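Side-chain contacts in CRP-like protein Clp (Xanthomonas campestris pv. campestris, PDB 3IWZ), which acts as a global transcriptional regulator of virulence genes, a CRP-family homodimer whose DNA binding cyclic di-GMP appears to abolish: residues D[189-194]-D[199-204]; D[24-29]-D[130-135]; D[77-82]-D[103-108]. All blocks are in the same frame, centred on the assembly; numbering follows the deposited sequence.

Contact 1 of 3, residues D[189-194]-D[199-204]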
ATOM      1  N   SER D 189       4.491 -21.992   9.393  1.00 60.84           N
ATOM      2  CA  SER D 189       4.646 -23.059   8.414  1.00 60.91           C
ATOM      3  C   SER D 189       5.525 -22.629   7.241  1.00 61.48           C
ATOM      4  O   SER D 189       5.603 -21.444   6.908  1.00 61.49           O
ATOM      5  CB  SER D 189       3.268 -23.496   7.909  1.00 60.89           C
ATOM      6  OG  SER D 189       2.428 -22.374   7.691  1.00 61.66           O
ATOM      7  N   ARG D 190       6.192 -23.603   6.627  1.00 61.23           N
ATOM      8  CA  ARG D 190       7.068 -23.341   5.491  1.00 61.15           C
ATOM      9  C   ARG D 190       6.281 -22.655   4.378  1.00 60.96           C
ATOM     10  O   ARG D 190       6.812 -21.822   3.644  1.00 59.74           O
ATOM     11  CB  ARG D 190       7.675 -24.657   4.981  1.00 61.24           C
ATOM     12  CG  ARG D 190       8.489 -24.514   3.703  1.00 62.32           C
ATOM     13  CD  ARG D 190       9.711 -25.439   3.682  1.00 63.67           C
ATOM     14  NE  ARG D 190       9.389 -26.850   3.477  1.00 65.20           N
ATOM     15  CZ  ARG D 190      10.304 -27.806   3.326  1.00 65.03           C
ATOM     16  NH1 ARG D 190      11.597 -27.503   3.360  1.00 64.54           N
ATOM     17  NH2 ARG D 190       9.933 -29.065   3.129  1.00 64.70           N
ATOM     18  N   GLN D 191       5.005 -23.015   4.267  1.00 61.33           N
ATOM     19  CA  GLN D 191       4.120 -22.441   3.261  1.00 59.45           C
ATOM     20  C   GLN D 191       3.929 -20.947   3.507  1.00 57.12           C
ATOM     21  O   GLN D 191       4.118 -20.141   2.598  1.00 56.13           O
ATOM     22  CB  GLN D 191       2.769 -23.167   3.291  1.00 61.40           C
ATOM     23  CG  GLN D 191       2.864 -24.627   2.844  1.00 63.81           C
ATOM     24  CD  GLN D 191       1.829 -25.523   3.507  1.00 65.70           C
ATOM     25  OE1 GLN D 191       1.844 -25.712   4.731  1.00 65.98           O
ATOM     26  NE2 GLN D 191       0.927 -26.085   2.703  1.00 65.99           N
ATOM     27  N   GLU D 192       3.565 -20.583   4.736  1.00 55.94           N
ATOM     28  CA  GLU D 192       3.348 -19.182   5.101  1.00 54.35           C
ATOM     29  C   GLU D 192       4.608 -18.339   4.977  1.00 53.26           C
ATOM     30  O   GLU D 192       4.542 -17.169   4.600  1.00 52.58           O
ATOM     31  CB  GLU D 192       2.802 -19.070   6.528  1.00 55.60           C
ATOM     32  CG  GLU D 192       1.280 -18.995   6.603  1.00 56.83           C
ATOM     33  CD  GLU D 192       0.720 -17.751   5.924  1.00 56.06           C
ATOM     34  OE1 GLU D 192       0.983 -16.632   6.415  1.00 54.03           O
ATOM     35  OE2 GLU D 192       0.017 -17.893   4.901  1.00 56.30           O
ATOM     36  N   LEU D 193       5.754 -18.927   5.299  1.00 51.68           N
ATOM     37  CA  LEU D 193       7.012 -18.201   5.203  1.00 50.16           C
ATOM     38  C   LEU D 193       7.220 -17.787   3.754  1.00 49.05           C
ATOM     39  O   LEU D 193       7.526 -16.627   3.458  1.00 48.45           O
ATOM     40  CB  LEU D 193       8.175 -19.082   5.647  1.00 50.80           C
ATOM     41  CG  LEU D 193       9.441 -18.295   5.978  1.00 51.11           C
ATOM     42  CD1 LEU D 193       9.144 -17.355   7.135  1.00 51.03           C
ATOM     43  CD2 LEU D 193      10.569 -19.245   6.341  1.00 51.87           C
ATOM     44  N   ALA D 194       7.040 -18.748   2.855  1.00 46.95           N
ATOM     45  CA  ALA D 194       7.197 -18.502   1.430  1.00 47.37           C
ATOM     46  C   ALA D 194       6.168 -17.483   0.922  1.00 47.26           C
ATOM     47  O   ALA D 194       6.432 -16.740  -0.020  1.00 49.16           O
ATOM     48  CB  ALA D 194       7.071 -19.800   0.672  1.00 45.64           C
ATOM     49  N   CYS D 199       8.306 -16.180  -2.122  1.00 47.70           N
ATOM     50  CA  CYS D 199       9.192 -17.172  -2.726  1.00 51.45           C
ATOM     51  C   CYS D 199       8.487 -18.524  -2.712  1.00 53.48           C
ATOM     52  O   CYS D 199       7.476 -18.692  -2.030  1.00 54.25           O
ATOM     53  CB  CYS D 199      10.518 -17.270  -1.958  1.00 50.11           C
ATOM     54  SG  CYS D 199      10.404 -17.992  -0.305  1.00 52.23           S
ATOM     55  N   SER D 200       9.015 -19.486  -3.462  1.00 55.40           N
ATOM     56  CA  SER D 200       8.407 -20.813  -3.516  1.00 56.55           C
ATOM     57  C   SER D 200       8.496 -21.514  -2.166  1.00 56.33           C
ATOM     58  O   SER D 200       9.463 -21.333  -1.423  1.00 56.26           O
ATOM     59  CB  SER D 200       9.088 -21.670  -4.586  1.00 57.04           C
ATOM     60  OG  SER D 200      10.458 -21.879  -4.288  1.00 62.38           O
ATOM     61  N   ARG D 201       7.473 -22.303  -1.853  1.00 57.31           N
ATOM     62  CA  ARG D 201       7.418 -23.052  -0.600  1.00 57.53           C
ATOM     63  C   ARG D 201       8.698 -23.855  -0.428  1.00 57.02           C
ATOM     64  O   ARG D 201       9.167 -24.071   0.686  1.00 56.34           O
ATOM     65  CB  ARG D 201       6.205 -23.989  -0.610  1.00 58.38           C
ATOM     66  CG  ARG D 201       6.344 -25.222   0.274  1.00 58.73           C
ATOM     67  CD  ARG D 201       5.122 -26.099   0.133  1.00 60.09           C
ATOM     68  NE  ARG D 201       5.267 -27.387   0.801  1.00 62.18           N
ATOM     69  CZ  ARG D 201       5.517 -27.544   2.098  1.00 62.66           C
ATOM     70  NH1 ARG D 201       5.660 -26.488   2.889  1.00 62.61           N
ATOM     71  NH2 ARG D 201       5.602 -28.765   2.608  1.00 62.52           N
ATOM     72  N   GLU D 202       9.248 -24.294  -1.555  1.00 57.27           N
ATOM     73  CA  GLU D 202      10.478 -25.068  -1.580  1.00 58.05           C
ATOM     74  C   GLU D 202      11.693 -24.209  -1.217  1.00 58.40           C
ATOM     75  O   GLU D 202      12.403 -24.517  -0.257  1.00 58.38           O
ATOM     76  CB  GLU D 202      10.665 -25.696  -2.967  1.00 58.29           C
ATOM     77  CG  GLU D 202      10.062 -24.883  -4.113  1.00 58.77           C
ATOM     78  CD  GLU D 202       8.819 -25.531  -4.705  1.00 58.80           C
ATOM     79  OE1 GLU D 202       8.958 -26.602  -5.337  1.00 60.26           O
ATOM     80  OE2 GLU D 202       7.708 -24.974  -4.545  1.00 56.56           O
ATOM     81  N   MET D 203      11.927 -23.135  -1.973  1.00 57.94           N
ATOM     82  CA  MET D 203      13.067 -22.256  -1.707  1.00 57.57           C
ATOM     83  C   MET D 203      13.071 -21.847  -0.245  1.00 57.66           C
ATOM     84  O   MET D 203      14.117 -21.842   0.403  1.00 58.77           O
ATOM     85  CB  MET D 203      13.011 -21.000  -2.582  1.00 58.25           C
ATOM     86  CG  MET D 203      14.365 -20.589  -3.174  1.00 58.45           C
ATOM     87  SD  MET D 203      15.712 -20.462  -1.959  1.00 61.06           S
ATOM     88  CE  MET D 203      17.098 -19.976  -3.014  1.00 56.87           C
ATOM     89  N   ALA D 204      11.895 -21.511   0.276  1.00 57.24           N
ATOM     90  CA  ALA D 204      11.780 -21.107   1.668  1.00 58.07           C
ATOM     91  C   ALA D 204      12.337 -22.205   2.562  1.00 58.39           C
ATOM     92  O   ALA D 204      12.858 -21.933   3.642  1.00 58.36           O
ATOM     93  CB  ALA D 204      10.327 -20.833   2.018  1.00 58.56           C
TER
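Ala194 and Cys199 join the two helices of the predicted helix-turn-helix of this CRP-type DNA-binding domain, 190-197 and 201-213. The polar link is backbone to backbone: Cys199 N donates to Ala194 O at 2.9 Å, nearly straight at 169°, tying the turn to the first helix. Ser200, the N-cap of the second helix, folds its OG back to accept from Met203 N at 3.0 Å.

Apolar contact centres on the methyl of Ala194. Its CB lies 3.7 Å from Ala204 CB and also meets Cys199 SG and the backbone at Arg201, so small side chains let the helices come close at this buried point. Leu193 and Cys199 face helix 160-172, resting on Ile164 and Val160, which places the pair against the rest of the domain.

Towards solvent the contact is made by long side chains. Arg190 and Arg201 cross at about a right angle, their guanidinium planes 80° apart, with Arg201 NH1 at the edge of the Arg190 group. Gln191 instead runs alongside Arg201 in the same direction, and its CD lies over one guanidinium face while Arg190 NE lies over the other. Arg201 swings CG to the far side from its amide nitrogen (chi1 154°) and runs straight on to NE, reaching back to the first helix, where NH1 stands 3.4 Å from Gln191 CG.

Contact 2 of 3, residues D[24-29]-D[130-135]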
ATOM      1  N   ALA D  24     -14.786   3.557  22.453  1.00 54.01           N
ATOM      2  CA  ALA D  24     -15.630   2.373  22.577  1.00 53.26           C
ATOM      3  C   ALA D  24     -17.089   2.731  22.368  1.00 53.51           C
ATOM      4  O   ALA D  24     -17.917   1.862  22.113  1.00 54.24           O
ATOM      5  CB  ALA D  24     -15.447   1.737  23.942  1.00 53.55           C
ATOM      6  N   GLY D  25     -17.398   4.019  22.487  1.00 54.19           N
ATOM      7  CA  GLY D  25     -18.766   4.473  22.302  1.00 53.05           C
ATOM      8  C   GLY D  25     -19.110   4.554  20.828  1.00 53.28           C
ATOM      9  O   GLY D  25     -20.212   4.191  20.406  1.00 53.77           O
ATOM     10  N   THR D  26     -18.159   5.040  20.038  1.00 53.04           N
ATOM     11  CA  THR D  26     -18.359   5.152  18.602  1.00 52.23           C
ATOM     12  C   THR D  26     -18.389   3.737  18.026  1.00 51.71           C
ATOM     13  O   THR D  26     -19.180   3.431  17.128  1.00 52.93           O
ATOM     14  CB  THR D  26     -17.213   5.945  17.938  1.00 52.50           C
ATOM     15  OG1 THR D  26     -17.104   7.239  18.545  1.00 52.52           O
ATOM     16  CG2 THR D  26     -17.477   6.113  16.454  1.00 52.08           C
ATOM     17  N   ILE D  27     -17.529   2.874  18.559  1.00 50.42           N
ATOM     18  CA  ILE D  27     -17.442   1.492  18.105  1.00 50.24           C
ATOM     19  C   ILE D  27     -18.722   0.699  18.331  1.00 50.19           C
ATOM     20  O   ILE D  27     -19.185  -0.001  17.431  1.00 49.24           O
ATOM     21  CB  ILE D  27     -16.258   0.747  18.787  1.00 50.08           C
ATOM     22  CG1 ILE D  27     -14.939   1.207  18.156  1.00 50.78           C
ATOM     23  CG2 ILE D  27     -16.435  -0.768  18.660  1.00 48.37           C
ATOM     24  CD1 ILE D  27     -13.736   0.368  18.541  1.00 50.21           C
ATOM     25  N   GLU D  28     -19.283   0.801  19.532  1.00 50.91           N
ATOM     26  CA  GLU D  28     -20.512   0.079  19.851  1.00 51.45           C
ATOM     27  C   GLU D  28     -21.682   0.518  18.987  1.00 50.27           C
ATOM     28  O   GLU D  28     -22.440  -0.319  18.501  1.00 50.29           O
ATOM     29  CB  GLU D  28     -20.865   0.244  21.331  1.00 52.34           C
ATOM     30  CG  GLU D  28     -19.814  -0.347  22.249  1.00 57.68           C
ATOM     31  CD  GLU D  28     -19.365  -1.727  21.795  1.00 60.06           C
ATOM     32  OE1 GLU D  28     -18.146  -2.008  21.857  1.00 61.55           O
ATOM     33  OE2 GLU D  28     -20.233  -2.526  21.380  1.00 61.72           O
ATOM     34  N   ARG D  29     -21.843   1.823  18.797  1.00 49.44           N
ATOM     35  CA  ARG D  29     -22.940   2.305  17.968  1.00 49.82           C
ATOM     36  C   ARG D  29     -22.742   1.797  16.554  1.00 49.56           C
ATOM     37  O   ARG D  29     -23.697   1.453  15.869  1.00 50.71           O
ATOM     38  CB  ARG D  29     -22.995   3.827  17.964  1.00 48.67           C
ATOM     39  CG  ARG D  29     -23.445   4.422  19.276  1.00 49.74           C
ATOM     40  CD  ARG D  29     -23.807   5.884  19.101  1.00 49.89           C
ATOM     41  NE  ARG D  29     -22.633   6.711  18.864  1.00 49.29           N
ATOM     42  CZ  ARG D  29     -21.686   6.922  19.769  1.00 49.92           C
ATOM     43  NH1 ARG D  29     -20.644   7.689  19.483  1.00 48.62           N
ATOM     44  NH2 ARG D  29     -21.784   6.364  20.964  1.00 50.57           N
ATOM     45  N   ALA D 130     -19.031   9.720  11.815  1.00 48.59           N
ATOM     46  CA  ALA D 130     -18.349   9.694  10.522  1.00 48.64           C
ATOM     47  C   ALA D 130     -16.902  10.167  10.602  1.00 49.18           C
ATOM     48  O   ALA D 130     -15.993   9.473  10.156  1.00 51.03           O
ATOM     49  CB  ALA D 130     -19.123  10.536   9.509  1.00 48.80           C
ATOM     50  N   PRO D 131     -16.663  11.358  11.177  1.00 48.89           N
ATOM     51  CA  PRO D 131     -15.288  11.860  11.285  1.00 47.67           C
ATOM     52  C   PRO D 131     -14.328  10.861  11.934  1.00 45.80           C
ATOM     53  O   PRO D 131     -13.259  10.580  11.387  1.00 46.61           O
ATOM     54  CB  PRO D 131     -15.452  13.131  12.117  1.00 48.08           C
ATOM     55  CG  PRO D 131     -16.801  13.615  11.693  1.00 49.26           C
ATOM     56  CD  PRO D 131     -17.621  12.344  11.703  1.00 47.63           C
ATOM     57  N   ARG D 132     -14.703  10.331  13.097  1.00 43.33           N
ATOM     58  CA  ARG D 132     -13.848   9.364  13.795  1.00 42.70           C
ATOM     59  C   ARG D 132     -13.706   8.047  13.046  1.00 40.68           C
ATOM     60  O   ARG D 132     -12.658   7.409  13.104  1.00 38.69           O
ATOM     61  CB  ARG D 132     -14.378   9.057  15.197  1.00 42.36           C
ATOM     62  CG  ARG D 132     -13.828   9.945  16.295  1.00 46.68           C
ATOM     63  CD  ARG D 132     -14.382   9.512  17.642  1.00 48.86           C
ATOM     64  NE  ARG D 132     -15.841   9.614  17.689  1.00 51.49           N
ATOM     65  CZ  ARG D 132     -16.509  10.754  17.852  1.00 51.32           C
ATOM     66  NH1 ARG D 132     -15.849  11.899  17.988  1.00 49.16           N
ATOM     67  NH2 ARG D 132     -17.840  10.751  17.879  1.00 51.23           N
ATOM     68  N   ILE D 133     -14.761   7.628  12.357  1.00 40.33           N
ATOM     69  CA  ILE D 133     -14.707   6.378  11.618  1.00 39.63           C
ATOM     70  C   ILE D 133     -13.698   6.514  10.472  1.00 39.55           C
ATOM     71  O   ILE D 133     -12.712   5.772  10.392  1.00 39.85           O
ATOM     72  CB  ILE D 133     -16.075   6.015  11.018  1.00 39.19           C
ATOM     73  CG1 ILE D 133     -17.161   6.020  12.102  1.00 40.43           C
ATOM     74  CG2 ILE D 133     -15.989   4.647  10.358  1.00 38.51           C
ATOM     75  CD1 ILE D 133     -17.044   4.929  13.127  1.00 38.97           C
ATOM     76  N   LEU D 134     -13.956   7.470   9.587  1.00 38.64           N
ATOM     77  CA  LEU D 134     -13.095   7.714   8.439  1.00 38.39           C
ATOM     78  C   LEU D 134     -11.638   7.905   8.834  1.00 36.31           C
ATOM     79  O   LEU D 134     -10.740   7.378   8.182  1.00 37.64           O
ATOM     80  CB  LEU D 134     -13.591   8.941   7.683  1.00 38.98           C
ATOM     81  CG  LEU D 134     -14.981   8.751   7.096  1.00 38.92           C
ATOM     82  CD1 LEU D 134     -15.518  10.085   6.599  1.00 38.90           C
ATOM     83  CD2 LEU D 134     -14.905   7.718   5.973  1.00 39.29           C
ATOM     84  N   TYR D 135     -11.408   8.645   9.911  1.00 34.62           N
ATOM     85  CA  TYR D 135     -10.047   8.881  10.371  1.00 32.97           C
ATOM     86  C   TYR D 135      -9.406   7.572  10.824  1.00 32.63           C
ATOM     87  O   TYR D 135      -8.242   7.314  10.525  1.00 33.10           O
ATOM     88  CB  TYR D 135     -10.037   9.889  11.521  1.00 33.86           C
ATOM     89  CG  TYR D 135      -8.654  10.184  12.055  1.00 35.23           C
ATOM     90  CD1 TYR D 135      -7.762  10.974  11.337  1.00 35.97           C
ATOM     91  CD2 TYR D 135      -8.221   9.625  13.256  1.00 36.21           C
ATOM     92  CE1 TYR D 135      -6.470  11.195  11.795  1.00 38.10           C
ATOM     93  CE2 TYR D 135      -6.927   9.840  13.725  1.00 38.58           C
ATOM     94  CZ  TYR D 135      -6.056  10.623  12.988  1.00 37.64           C
ATOM     95  OH  TYR D 135      -4.764  10.801  13.425  1.00 38.99           O
TER
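In the helical part of the cyclic nucleotide-binding-type domain, Thr26 of the N-terminal helix 24-32 meets Arg132 and Ile133 near the start of the long helix 130-157, which packs against the second subunit through Pro131, Leu134 and Tyr135. The two short helical segments are almost perpendicular (93°), with their axes 10.6 Å apart, and side chains bridge them.

Thr26 uses both branches. Its OG1, beside the backbone N, accepts from Arg132 NE at 2.8 Å; the bond is bent to 144°, and the oxygen sits 24° out of the guanidinium plane. The bend of Arg132 at chi3 turns NE towards the hydroxyl. Meanwhile Thr26 CG2 touches Ile133 CD1 at 3.6 Å, the two side chains running antiparallel alongside each other, and Ile133 also rests on Phe122 of helix 115-122.

Arg29 brings a second guanidinium close, its NH1 4.5 Å from Arg132 NH2. Asp129 forms a salt bridge with Arg29 NH1 and a long, weak ion pair with Arg132 NH2, probably offsetting the like charges. The Thr26 hydroxyl is the close acceptor for Arg132 NE and Asp23 a more distant, weak partner; together they probably help hold the guanidinium in place.

Contact 3 of 3, residues D[77-82]-D[103-108]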
ATOM      1  N   LEU D  77       0.148  -9.843   2.606  1.00 28.60           N
ATOM      2  CA  LEU D  77       0.470  -8.425   2.703  1.00 32.25           C
ATOM      3  C   LEU D  77       0.422  -7.986   4.153  1.00 33.60           C
ATOM      4  O   LEU D  77       0.883  -6.896   4.491  1.00 36.46           O
ATOM      5  CB  LEU D  77      -0.509  -7.577   1.893  1.00 29.82           C
ATOM      6  CG  LEU D  77      -0.768  -8.016   0.456  1.00 31.92           C
ATOM      7  CD1 LEU D  77      -1.627  -6.973  -0.223  1.00 35.27           C
ATOM      8  CD2 LEU D  77       0.528  -8.181  -0.286  1.00 32.14           C
ATOM      9  N   GLY D  78      -0.146  -8.832   5.005  1.00 31.37           N
ATOM     10  CA  GLY D  78      -0.229  -8.499   6.414  1.00 32.79           C
ATOM     11  C   GLY D  78      -1.241  -9.277   7.241  1.00 33.38           C
ATOM     12  O   GLY D  78      -2.144  -9.933   6.710  1.00 32.80           O
ATOM     13  N   TYR D  79      -1.067  -9.212   8.556  1.00 32.22           N
ATOM     14  CA  TYR D  79      -1.963  -9.870   9.492  1.00 34.04           C
ATOM     15  C   TYR D  79      -2.668  -8.747  10.218  1.00 34.74           C
ATOM     16  O   TYR D  79      -2.116  -7.657  10.367  1.00 35.76           O
ATOM     17  CB  TYR D  79      -1.190 -10.720  10.505  1.00 35.42           C
ATOM     18  CG  TYR D  79      -0.355 -11.818   9.887  1.00 36.70           C
ATOM     19  CD1 TYR D  79      -0.835 -12.568   8.813  1.00 35.81           C
ATOM     20  CD2 TYR D  79       0.899 -12.140  10.411  1.00 37.73           C
ATOM     21  CE1 TYR D  79      -0.090 -13.615   8.278  1.00 35.39           C
ATOM     22  CE2 TYR D  79       1.651 -13.191   9.884  1.00 37.81           C
ATOM     23  CZ  TYR D  79       1.149 -13.922   8.820  1.00 36.14           C
ATOM     24  OH  TYR D  79       1.887 -14.962   8.314  1.00 36.41           O
ATOM     25  N   PHE D  80      -3.885  -9.002  10.672  1.00 34.39           N
ATOM     26  CA  PHE D  80      -4.635  -7.972  11.357  1.00 34.31           C
ATOM     27  C   PHE D  80      -5.478  -8.553  12.482  1.00 35.60           C
ATOM     28  O   PHE D  80      -6.069  -9.621  12.338  1.00 36.92           O
ATOM     29  CB  PHE D  80      -5.509  -7.246  10.340  1.00 31.87           C
ATOM     30  CG  PHE D  80      -4.740  -6.709   9.167  1.00 29.35           C
ATOM     31  CD1 PHE D  80      -4.101  -5.479   9.244  1.00 28.06           C
ATOM     32  CD2 PHE D  80      -4.638  -7.447   7.988  1.00 27.23           C
ATOM     33  CE1 PHE D  80      -3.376  -4.986   8.175  1.00 26.79           C
ATOM     34  CE2 PHE D  80      -3.916  -6.963   6.910  1.00 26.38           C
ATOM     35  CZ  PHE D  80      -3.280  -5.728   7.001  1.00 27.50           C
ATOM     36  N   GLY D  81      -5.529  -7.843  13.602  1.00 36.42           N
ATOM     37  CA  GLY D  81      -6.299  -8.315  14.736  1.00 36.11           C
ATOM     38  C   GLY D  81      -7.495  -7.441  15.073  1.00 38.13           C
ATOM     39  O   GLY D  81      -7.980  -6.645  14.254  1.00 36.54           O
ATOM     40  N   SER D  82      -7.964  -7.605  16.303  1.00 37.08           N
ATOM     41  CA  SER D  82      -9.099  -6.868  16.824  1.00 39.00           C
ATOM     42  C   SER D  82      -8.991  -5.376  16.524  1.00 36.50           C
ATOM     43  O   SER D  82      -7.921  -4.785  16.655  1.00 35.87           O
ATOM     44  CB  SER D  82      -9.195  -7.086  18.338  1.00 40.89           C
ATOM     45  OG  SER D  82      -9.064  -8.462  18.647  1.00 45.75           O
ATOM     46  N   ARG D 103      -8.294 -14.011   4.607  1.00 31.33           N
ATOM     47  CA  ARG D 103      -8.248 -15.343   5.194  1.00 31.66           C
ATOM     48  C   ARG D 103      -8.028 -15.341   6.707  1.00 34.11           C
ATOM     49  O   ARG D 103      -7.082 -14.730   7.208  1.00 36.60           O
ATOM     50  CB  ARG D 103      -7.139 -16.122   4.475  1.00 32.80           C
ATOM     51  CG  ARG D 103      -6.707 -17.444   5.069  1.00 34.97           C
ATOM     52  CD  ARG D 103      -5.534 -17.997   4.256  1.00 33.89           C
ATOM     53  NE  ARG D 103      -5.913 -18.271   2.867  1.00 35.37           N
ATOM     54  CZ  ARG D 103      -5.050 -18.506   1.881  1.00 32.90           C
ATOM     55  NH1 ARG D 103      -3.740 -18.500   2.110  1.00 32.77           N
ATOM     56  NH2 ARG D 103      -5.499 -18.754   0.662  1.00 29.43           N
ATOM     57  N   THR D 104      -8.917 -16.012   7.437  1.00 34.37           N
ATOM     58  CA  THR D 104      -8.797 -16.113   8.895  1.00 35.23           C
ATOM     59  C   THR D 104      -7.577 -16.978   9.222  1.00 34.68           C
ATOM     60  O   THR D 104      -7.343 -17.995   8.576  1.00 34.06           O
ATOM     61  CB  THR D 104     -10.038 -16.785   9.530  1.00 36.27           C
ATOM     62  OG1 THR D 104     -10.170 -18.126   9.024  1.00 38.06           O
ATOM     63  CG2 THR D 104     -11.302 -15.988   9.223  1.00 33.25           C
ATOM     64  N   ARG D 105      -6.797 -16.573  10.217  1.00 36.29           N
ATOM     65  CA  ARG D 105      -5.613 -17.342  10.604  1.00 38.07           C
ATOM     66  C   ARG D 105      -5.954 -18.146  11.845  1.00 38.88           C
ATOM     67  O   ARG D 105      -5.256 -19.093  12.202  1.00 38.92           O
ATOM     68  CB  ARG D 105      -4.443 -16.418  10.908  1.00 38.76           C
ATOM     69  CG  ARG D 105      -4.037 -15.497   9.781  1.00 43.25           C
ATOM     70  CD  ARG D 105      -2.950 -14.558  10.273  1.00 43.51           C
ATOM     71  NE  ARG D 105      -1.788 -15.313  10.728  1.00 44.80           N
ATOM     72  CZ  ARG D 105      -1.189 -15.126  11.898  1.00 44.79           C
ATOM     73  NH1 ARG D 105      -1.646 -14.206  12.735  1.00 44.62           N
ATOM     74  NH2 ARG D 105      -0.133 -15.856  12.231  1.00 44.94           N
ATOM     75  N   THR D 106      -7.034 -17.737  12.500  1.00 40.55           N
ATOM     76  CA  THR D 106      -7.540 -18.389  13.700  1.00 42.43           C
ATOM     77  C   THR D 106      -9.051 -18.293  13.606  1.00 43.80           C
ATOM     78  O   THR D 106      -9.587 -17.815  12.604  1.00 45.35           O
ATOM     79  CB  THR D 106      -7.099 -17.658  14.994  1.00 42.71           C
ATOM     80  OG1 THR D 106      -7.667 -16.345  15.018  1.00 41.21           O
ATOM     81  CG2 THR D 106      -5.586 -17.549  15.072  1.00 43.93           C
ATOM     82  N   GLN D 107      -9.744 -18.755  14.638  1.00 44.86           N
ATOM     83  CA  GLN D 107     -11.197 -18.665  14.651  1.00 46.23           C
ATOM     84  C   GLN D 107     -11.471 -17.168  14.818  1.00 44.91           C
ATOM     85  O   GLN D 107     -10.802 -16.504  15.605  1.00 45.47           O
ATOM     86  CB  GLN D 107     -11.759 -19.462  15.831  1.00 46.43           C
ATOM     87  CG  GLN D 107     -13.257 -19.705  15.787  1.00 50.39           C
ATOM     88  CD  GLN D 107     -13.658 -20.961  16.554  1.00 53.92           C
ATOM     89  OE1 GLN D 107     -14.423 -20.896  17.518  1.00 54.22           O
ATOM     90  NE2 GLN D 107     -13.136 -22.112  16.126  1.00 53.09           N
ATOM     91  N   CYS D 108     -12.443 -16.628  14.095  1.00 43.14           N
ATOM     92  CA  CYS D 108     -12.704 -15.194  14.193  1.00 43.86           C
ATOM     93  C   CYS D 108     -14.152 -14.771  14.309  1.00 41.99           C
ATOM     94  O   CYS D 108     -15.062 -15.476  13.884  1.00 43.17           O
ATOM     95  CB  CYS D 108     -12.122 -14.464  12.968  1.00 45.16           C
ATOM     96  SG  CYS D 108     -10.357 -14.628  12.721  1.00 48.78           S
TER
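Tyr79 and Arg105 both set CG beside the backbone N, anti to the carbonyl carbon (chi1 near -60° in each), and the Arg105 chain then bends at chi3 (60°) to lay its guanidinium flat on the tyrosine ring. The side chains run at about a right angle to each other, yet their flat ends are stacked, with planes only 16° apart.

This is a cation-pi contact of the face-on kind. Arg105 CZ stands 3.8 Å from the centroid of the Tyr79 ring, practically on the ring normal. NE is displaced towards the rim, 3.4 Å from Tyr79 CE1, and the preceding methylene comes nearer still, Arg105 CD lying 3.3 Å from Tyr79 CD1. The terminal nitrogens spread across the ring, NH2 4.0 Å from Tyr79 CE2. Aliphatic carbon and cation therefore share one face, with CD and NE over the CD1-CE1 side, NH1 nearest CG and CD2, and NH2 nearest CE2 and CZ.

No hydrogen bond crosses between 77-82 and 103-108; the polar ends are held by other residues. Arg105 NH1 bonds to Ser62 OG, which helps fix the rotation of the guanidinium, and Tyr79 OH bonds to Glu192 OE1 on helix 190-197, the first of the predicted helix-turn-helix. Tyr79 also leans on Ser64 of strand 63-68, which runs between strands 74-80 and 101-104 in their sheet.

The stack thus spans that middle strand at the surface of the sheet, joining its edge strand to the turn that leads from strand 101-104 into strand 108-114, within the jelly-roll-like beta roll (double-stranded beta-helix) of CRP-type effector domains in the cupin clan.

Contacts 1 and 3 touch although they belong to different domains: Glu192 OE1 of contact 1 lies 2.7 Å from Tyr79 OH of contact 3, and their centres are 19 Å apart. This joins the beta fold to the predicted helix-turn-helix. Contact 2 lies on the other side of the chain's centre from contact 1, about 39 Å away between centres; its nearest atoms are about 8 Å from those of contact 3. Contacts 2 and 3 both fall in the region assigned to cyclic-nucleotide binding. Cyclic di-GMP appears to abolish DNA binding, and the Glu192-Tyr79 pair is one point where the two domains touch in this structure.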